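Pyruvate-formate lyase-activating enzyme (PDB 3CAN) is an activating enzyme that probably belongs to the radical SAM superfamily, represented here by a domain with a parallel beta sheet flanked by helices. Local coordinates at residues H34-T39 with L57-L62; D61-D66 with R98-E103. One frame throughout, in Å; residues are numbered along the deposited sequence.

Interaction 1 of 2, residues H34-T39 with L57-L62; sequences HRAVDT and LLLIDL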
loop_
_atom_site.group_PDB
_atom_site.type_symbol
_atom_site.label_atom_id
_atom_site.label_comp_id
_atom_site.label_asym_id
_atom_site.label_seq_id
_atom_site.Cartn_x
_atom_site.Cartn_y
_atom_site.Cartn_z
ATOM N N HIS A 34 -15.288 2.126 -0.927
ATOM C CA HIS A 34 -14.730 0.861 -0.392
ATOM C C HIS A 34 -13.809 1.160 0.771
ATOM O O HIS A 34 -13.035 2.127 0.725
ATOM C CB HIS A 34 -13.976 0.119 -1.490
ATOM C CG HIS A 34 -13.364 -1.179 -1.063
ATOM N ND1 HIS A 34 -12.175 -1.255 -0.364
ATOM C CD2 HIS A 34 -13.748 -2.460 -1.296
ATOM C CE1 HIS A 34 -11.879 -2.525 -0.148
ATOM N NE2 HIS A 34 -12.808 -3.274 -0.717
ATOM N N ARG A 35 -13.890 0.328 1.813
ATOM C CA ARG A 35 -13.176 0.549 3.072
ATOM C C ARG A 35 -12.357 -0.659 3.515
ATOM O O ARG A 35 -12.885 -1.775 3.627
ATOM C CB ARG A 35 -14.184 0.871 4.177
ATOM C CG ARG A 35 -15.049 2.097 3.893
ATOM C CD ARG A 35 -16.344 2.046 4.663
ATOM N NE ARG A 35 -17.166 0.903 4.283
ATOM C CZ ARG A 35 -18.341 0.631 4.831
ATOM N NH1 ARG A 35 -18.866 1.442 5.728
ATOM N NH2 ARG A 35 -19.014 -0.448 4.450
ATOM N N ALA A 36 -11.072 -0.430 3.782
ATOM C CA ALA A 36 -10.175 -1.463 4.321
ATOM C C ALA A 36 -9.567 -0.941 5.601
ATOM O O ALA A 36 -9.187 0.226 5.664
ATOM C CB ALA A 36 -9.061 -1.796 3.328
ATOM N N VAL A 37 -9.450 -1.802 6.600
ATOM C CA VAL A 37 -8.960 -1.379 7.913
ATOM C C VAL A 37 -7.919 -2.367 8.442
ATOM O O VAL A 37 -8.171 -3.564 8.533
ATOM C CB VAL A 37 -10.081 -1.265 8.941
ATOM C CG1 VAL A 37 -9.520 -0.781 10.280
ATOM C CG2 VAL A 37 -11.212 -0.322 8.421
ATOM N N ASP A 38 -6.764 -1.843 8.806
ATOM C CA ASP A 38 -5.724 -2.600 9.512
ATOM C C ASP A 38 -6.115 -2.769 10.977
ATOM O O ASP A 38 -6.165 -1.780 11.730
ATOM C CB ASP A 38 -4.403 -1.846 9.374
ATOM C CG ASP A 38 -3.229 -2.514 10.073
ATOM O OD1 ASP A 38 -3.398 -3.543 10.759
ATOM O OD2 ASP A 38 -2.112 -1.944 9.970
ATOM N N THR A 39 -6.416 -4.002 11.385
ATOM C CA THR A 39 -6.854 -4.296 12.745
ATOM C C THR A 39 -5.786 -5.081 13.538
ATOM O O THR A 39 -6.074 -5.650 14.599
ATOM C CB THR A 39 -8.172 -5.104 12.750
ATOM O OG1 THR A 39 -7.972 -6.344 12.067
ATOM C CG2 THR A 39 -9.316 -4.305 12.076
ATOM N N LEU A 57 -13.122 -5.060 4.098
ATOM C CA LEU A 57 -11.912 -5.878 4.126
ATOM C C LEU A 57 -11.060 -5.518 5.327
ATOM O O LEU A 57 -10.890 -4.327 5.626
ATOM C CB LEU A 57 -11.090 -5.598 2.860
ATOM C CG LEU A 57 -9.772 -6.321 2.675
ATOM C CD1 LEU A 57 -10.024 -7.827 2.489
ATOM C CD2 LEU A 57 -9.003 -5.743 1.464
ATOM N N LEU A 58 -10.523 -6.530 6.011
ATOM C CA LEU A 58 -9.551 -6.298 7.066
ATOM C C LEU A 58 -8.159 -6.615 6.551
ATOM O O LEU A 58 -7.977 -7.505 5.708
ATOM C CB LEU A 58 -9.830 -7.160 8.301
ATOM C CG LEU A 58 -11.103 -6.950 9.117
ATOM C CD1 LEU A 58 -10.954 -7.568 10.499
ATOM C CD2 LEU A 58 -11.544 -5.473 9.207
ATOM N N LEU A 59 -7.181 -5.880 7.066
ATOM C CA LEU A 59 -5.770 -6.082 6.761
ATOM C C LEU A 59 -5.078 -6.393 8.073
ATOM O O LEU A 59 -5.265 -5.678 9.053
ATOM C CB LEU A 59 -5.163 -4.807 6.159
ATOM C CG LEU A 59 -5.941 -4.166 5.010
ATOM C CD1 LEU A 59 -5.357 -2.804 4.659
ATOM C CD2 LEU A 59 -5.956 -5.097 3.783
ATOM N N ILE A 60 -4.314 -7.476 8.124
ATOM C CA ILE A 60 -3.552 -7.780 9.335
ATOM C C ILE A 60 -2.125 -8.146 8.972
ATOM O O ILE A 60 -1.909 -8.956 8.067
ATOM C CB ILE A 60 -4.198 -8.933 10.154
ATOM C CG1 ILE A 60 -5.635 -8.581 10.534
ATOM C CG2 ILE A 60 -3.390 -9.206 11.418
ATOM C CD1 ILE A 60 -6.472 -9.748 11.095
ATOM N N ASP A 61 -1.162 -7.567 9.694
ATOM C CA ASP A 61 0.253 -7.889 9.529
ATOM C C ASP A 61 0.578 -9.117 10.376
ATOM O O ASP A 61 0.171 -9.199 11.535
ATOM C CB ASP A 61 1.146 -6.743 10.016
ATOM C CG ASP A 61 1.100 -5.535 9.124
ATOM O OD1 ASP A 61 0.478 -5.585 8.052
ATOM O OD2 ASP A 61 1.697 -4.512 9.516
ATOM N N LEU A 62 1.325 -10.050 9.798
ATOM C CA LEU A 62 1.842 -11.195 10.544
ATOM C C LEU A 62 3.366 -11.214 10.421
ATOM O O LEU A 62 3.933 -11.935 9.609
ATOM C CB LEU A 62 1.223 -12.476 10.008
ATOM C CG LEU A 62 1.531 -13.772 10.744
ATOM C CD1 LEU A 62 1.121 -13.634 12.216
ATOM C CD2 LEU A 62 0.820 -14.937 10.067
HETATM O O HOH W 1 0.331 -2.531 10.766
#
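Ala36 pairs with Leu57 and Val37 with Leu58 in a parallel sheet, and Val37 N donates to Leu57 O at 3.1 Å. The chain returns through helix 45-53, so strands 35-38 and 57-61 are the two strands of a beta-alpha-beta crossover. Val37 O accepts from Leu59 N at 2.9 Å, with an angle of 165° at the hydrogen. Leu59 O then takes Thr39 N at 3.1 Å, and the opposite end is looser, with only a weak bond from Leu57 N to Arg35 O. Three CA-H groups, of Ala36, Asp38 and Leu58, also lean on the carbonyls of Leu57, Leu59 and Val37. On the face of Ala36 and Leu59, Ala36 CB lies 4.1 Å from Leu59 CD1. On the face of Val37 and Leu58, the Leu58 side chain reaches Thr39, just past the strand end, and crosses it at about a right angle. Thr39 OG1, set between its own N and carbonyl carbon (chi1 60°), lies 3.6 Å from Leu58 CD1 and equally near Ile60 CG1. Asp38 OD1 sits 3.3 Å from Leu59 O, two acceptors that cannot bond; its partner is Thr40 OG1, while OD2 is held by Gly11 N and a water. That water also donates to Asp61 OD2, so the two carboxylates meet through a shared donor rather than directly.

Interaction 2 of 2, residues D61-D66 with R98-E103; sequences DLKSMD and RIPLIE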
loop_
_atom_site.group_PDB
_atom_site.type_symbol
_atom_site.label_atom_id
_atom_site.label_comp_id
_atom_site.label_asym_id
_atom_site.label_seq_id
_atom_site.Cartn_x
_atom_site.Cartn_y
_atom_site.Cartn_z
ATOM N N ASP A 61 -1.162 -7.567 9.694
ATOM C CA ASP A 61 0.253 -7.889 9.529
ATOM C C ASP A 61 0.578 -9.117 10.376
ATOM O O ASP A 61 0.171 -9.199 11.535
ATOM C CB ASP A 61 1.146 -6.743 10.016
ATOM C CG ASP A 61 1.100 -5.535 9.124
ATOM O OD1 ASP A 61 0.478 -5.585 8.052
ATOM O OD2 ASP A 61 1.697 -4.512 9.516
ATOM N N LEU A 62 1.325 -10.050 9.798
ATOM C CA LEU A 62 1.842 -11.195 10.544
ATOM C C LEU A 62 3.366 -11.214 10.421
ATOM O O LEU A 62 3.933 -11.935 9.609
ATOM C CB LEU A 62 1.223 -12.476 10.008
ATOM C CG LEU A 62 1.531 -13.772 10.744
ATOM C CD1 LEU A 62 1.121 -13.634 12.216
ATOM C CD2 LEU A 62 0.820 -14.937 10.067
ATOM N N LYS A 63 4.016 -10.383 11.229
ATOM C CA LYS A 63 5.461 -10.167 11.116
ATOM C C LYS A 63 6.274 -11.379 11.549
ATOM O O LYS A 63 7.315 -11.682 10.952
ATOM C CB LYS A 63 5.893 -8.915 11.891
ATOM C CG LYS A 63 5.865 -7.649 11.041
ATOM C CD LYS A 63 6.370 -6.421 11.798
ATOM C CE LYS A 63 5.217 -5.514 12.230
ATOM N NZ LYS A 63 5.598 -4.513 13.272
ATOM N N SER A 64 5.799 -12.091 12.566
ATOM C CA SER A 64 6.501 -13.289 13.031
ATOM C C SER A 64 5.609 -14.151 13.883
ATOM O O SER A 64 4.810 -13.637 14.664
ATOM C CB SER A 64 7.740 -12.939 13.870
ATOM O OG SER A 64 8.452 -14.129 14.188
HETATM N N MSE A 65 5.795 -15.461 13.766
HETATM C CA MSE A 65 5.175 -16.408 14.687
HETATM C C MSE A 65 5.957 -16.501 16.003
HETATM O O MSE A 65 5.452 -17.032 16.989
HETATM C CB MSE A 65 5.086 -17.782 14.052
HETATM C CG MSE A 65 4.157 -17.862 12.873
HETATM SE SE MSE A 65 2.298 -17.343 13.236
HETATM C CE MSE A 65 1.800 -18.783 14.469
ATOM N N ASP A 66 7.181 -15.983 16.001
ATOM C CA ASP A 66 8.022 -15.902 17.198
ATOM C C ASP A 66 7.697 -14.620 17.948
ATOM O O ASP A 66 7.996 -13.518 17.473
ATOM C CB ASP A 66 9.492 -15.941 16.762
ATOM C CG ASP A 66 10.467 -16.001 17.922
ATOM O OD1 ASP A 66 10.192 -15.464 19.004
ATOM O OD2 ASP A 66 11.546 -16.588 17.717
ATOM N N ARG A 98 -0.459 -9.501 5.541
ATOM C CA ARG A 98 0.770 -8.931 5.032
ATOM C C ARG A 98 1.956 -9.388 5.865
ATOM O O ARG A 98 1.909 -9.346 7.092
ATOM C CB ARG A 98 0.682 -7.410 5.013
ATOM C CG ARG A 98 -0.440 -6.912 4.120
ATOM C CD ARG A 98 -1.677 -6.607 4.926
ATOM N NE ARG A 98 -1.506 -5.323 5.611
ATOM C CZ ARG A 98 -1.650 -4.134 5.023
ATOM N NH1 ARG A 98 -1.992 -4.048 3.735
ATOM N NH2 ARG A 98 -1.471 -3.019 5.733
ATOM N N ILE A 99 3.010 -9.835 5.187
ATOM C CA ILE A 99 4.236 -10.256 5.845
ATOM C C ILE A 99 5.388 -9.448 5.255
ATOM O O ILE A 99 5.837 -9.727 4.147
ATOM C CB ILE A 99 4.488 -11.757 5.692
ATOM C CG1 ILE A 99 3.303 -12.551 6.247
ATOM C CG2 ILE A 99 5.823 -12.158 6.412
ATOM C CD1 ILE A 99 3.438 -14.069 6.036
ATOM N N PRO A 100 5.830 -8.407 5.970
ATOM C CA PRO A 100 7.044 -7.721 5.553
ATOM C C PRO A 100 8.163 -8.729 5.714
ATOM O O PRO A 100 8.337 -9.262 6.805
ATOM C CB PRO A 100 7.144 -6.545 6.538
ATOM C CG PRO A 100 5.757 -6.402 7.122
ATOM C CD PRO A 100 5.260 -7.810 7.191
ATOM N N LEU A 101 8.842 -9.051 4.616
ATOM C CA LEU A 101 9.721 -10.210 4.554
ATOM C C LEU A 101 11.169 -9.733 4.625
ATOM O O LEU A 101 11.648 -9.066 3.715
ATOM C CB LEU A 101 9.462 -10.986 3.264
ATOM C CG LEU A 101 10.065 -12.391 3.161
ATOM C CD1 LEU A 101 9.501 -13.348 4.233
ATOM C CD2 LEU A 101 9.836 -12.960 1.771
ATOM N N ILE A 102 11.831 -10.064 5.730
ATOM C CA ILE A 102 13.138 -9.507 6.073
ATOM C C ILE A 102 14.102 -10.658 6.331
ATOM O O ILE A 102 13.915 -11.425 7.274
ATOM C CB ILE A 102 13.053 -8.618 7.341
ATOM C CG1 ILE A 102 11.916 -7.587 7.218
ATOM C CG2 ILE A 102 14.399 -7.917 7.593
ATOM C CD1 ILE A 102 11.348 -7.088 8.537
ATOM N N GLU A 103 15.109 -10.786 5.470
ATOM C CA GLU A 103 16.144 -11.785 5.651
ATOM C C GLU A 103 16.892 -11.422 6.925
ATOM O O GLU A 103 17.379 -10.289 7.054
ATOM C CB GLU A 103 17.082 -11.791 4.446
ATOM C CG GLU A 103 18.226 -12.777 4.527
ATOM C CD GLU A 103 17.773 -14.216 4.641
ATOM O OE1 GLU A 103 16.939 -14.662 3.823
ATOM O OE2 GLU A 103 18.278 -14.914 5.537
#
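Asp61 and Arg98 face each other as a parallel bridge pair, and the arginine side chain bends so that NE reaches the aspartate. Arg98 CB starts 3.6 Å from Asp61 OD1; CG lies anti to the carbonyl carbon (chi1 -61°), and the chain bends at chi2 and chi3. CD stays beside the carboxylate, 3.9 Å from Asp61 OD1. NE makes the real contact: its N-H meets Asp61 OD1 at 3.2 Å, nearly along the C-O axis, in a salt bridge bent to 144° at the hydrogen. The oxygen lies at the guanidinium edge, tilted somewhat from its plane, and the two flat groups are 23° apart. Farther out, CZ and NH2 are each 4.0 Å from Asp61 OD1, so the grip is single, and NH1 packs on Leu59 CD1. One residue on, Leu62 N donates to Arg98 O at 2.9 Å. The chains then part: Leu62 O rests against the CG1 and CG2 branches of Ile99, and the Lys63 methylene CG packs obliquely on the Pro100 ring. Asn106 ties the diverging ends together, its ND2 bonding both Lys63 O and Pro100 O. The loop 61-66 leaves the C-terminal end of strand 57-61 beside strand 95-101, with Leu62 against helix 79-90 and Lys63 against helix 67-74; Asp66 caps the start of that helix.

In the fold
Strand 57-61 takes part in both contacts, with strand 35-38 on one flank and strand 95-101 on the other; both interactions include Asp61 and Leu62, though in interaction 1 Asp61 is bound only through a water and Leu62 touches nothing across it. Interaction 1 is mostly buried and lies within the sheet, held by repeated backbone bonds and aliphatic packing. Interaction 2 is partly buried and forms where strand 57-61 runs out into a loop, and there a single backbone bond is joined by a salt bridge. The two meet directly, since Ile60 O probably accepts from Arg98 N, and the Asp61 carboxylate is common to their polar ends.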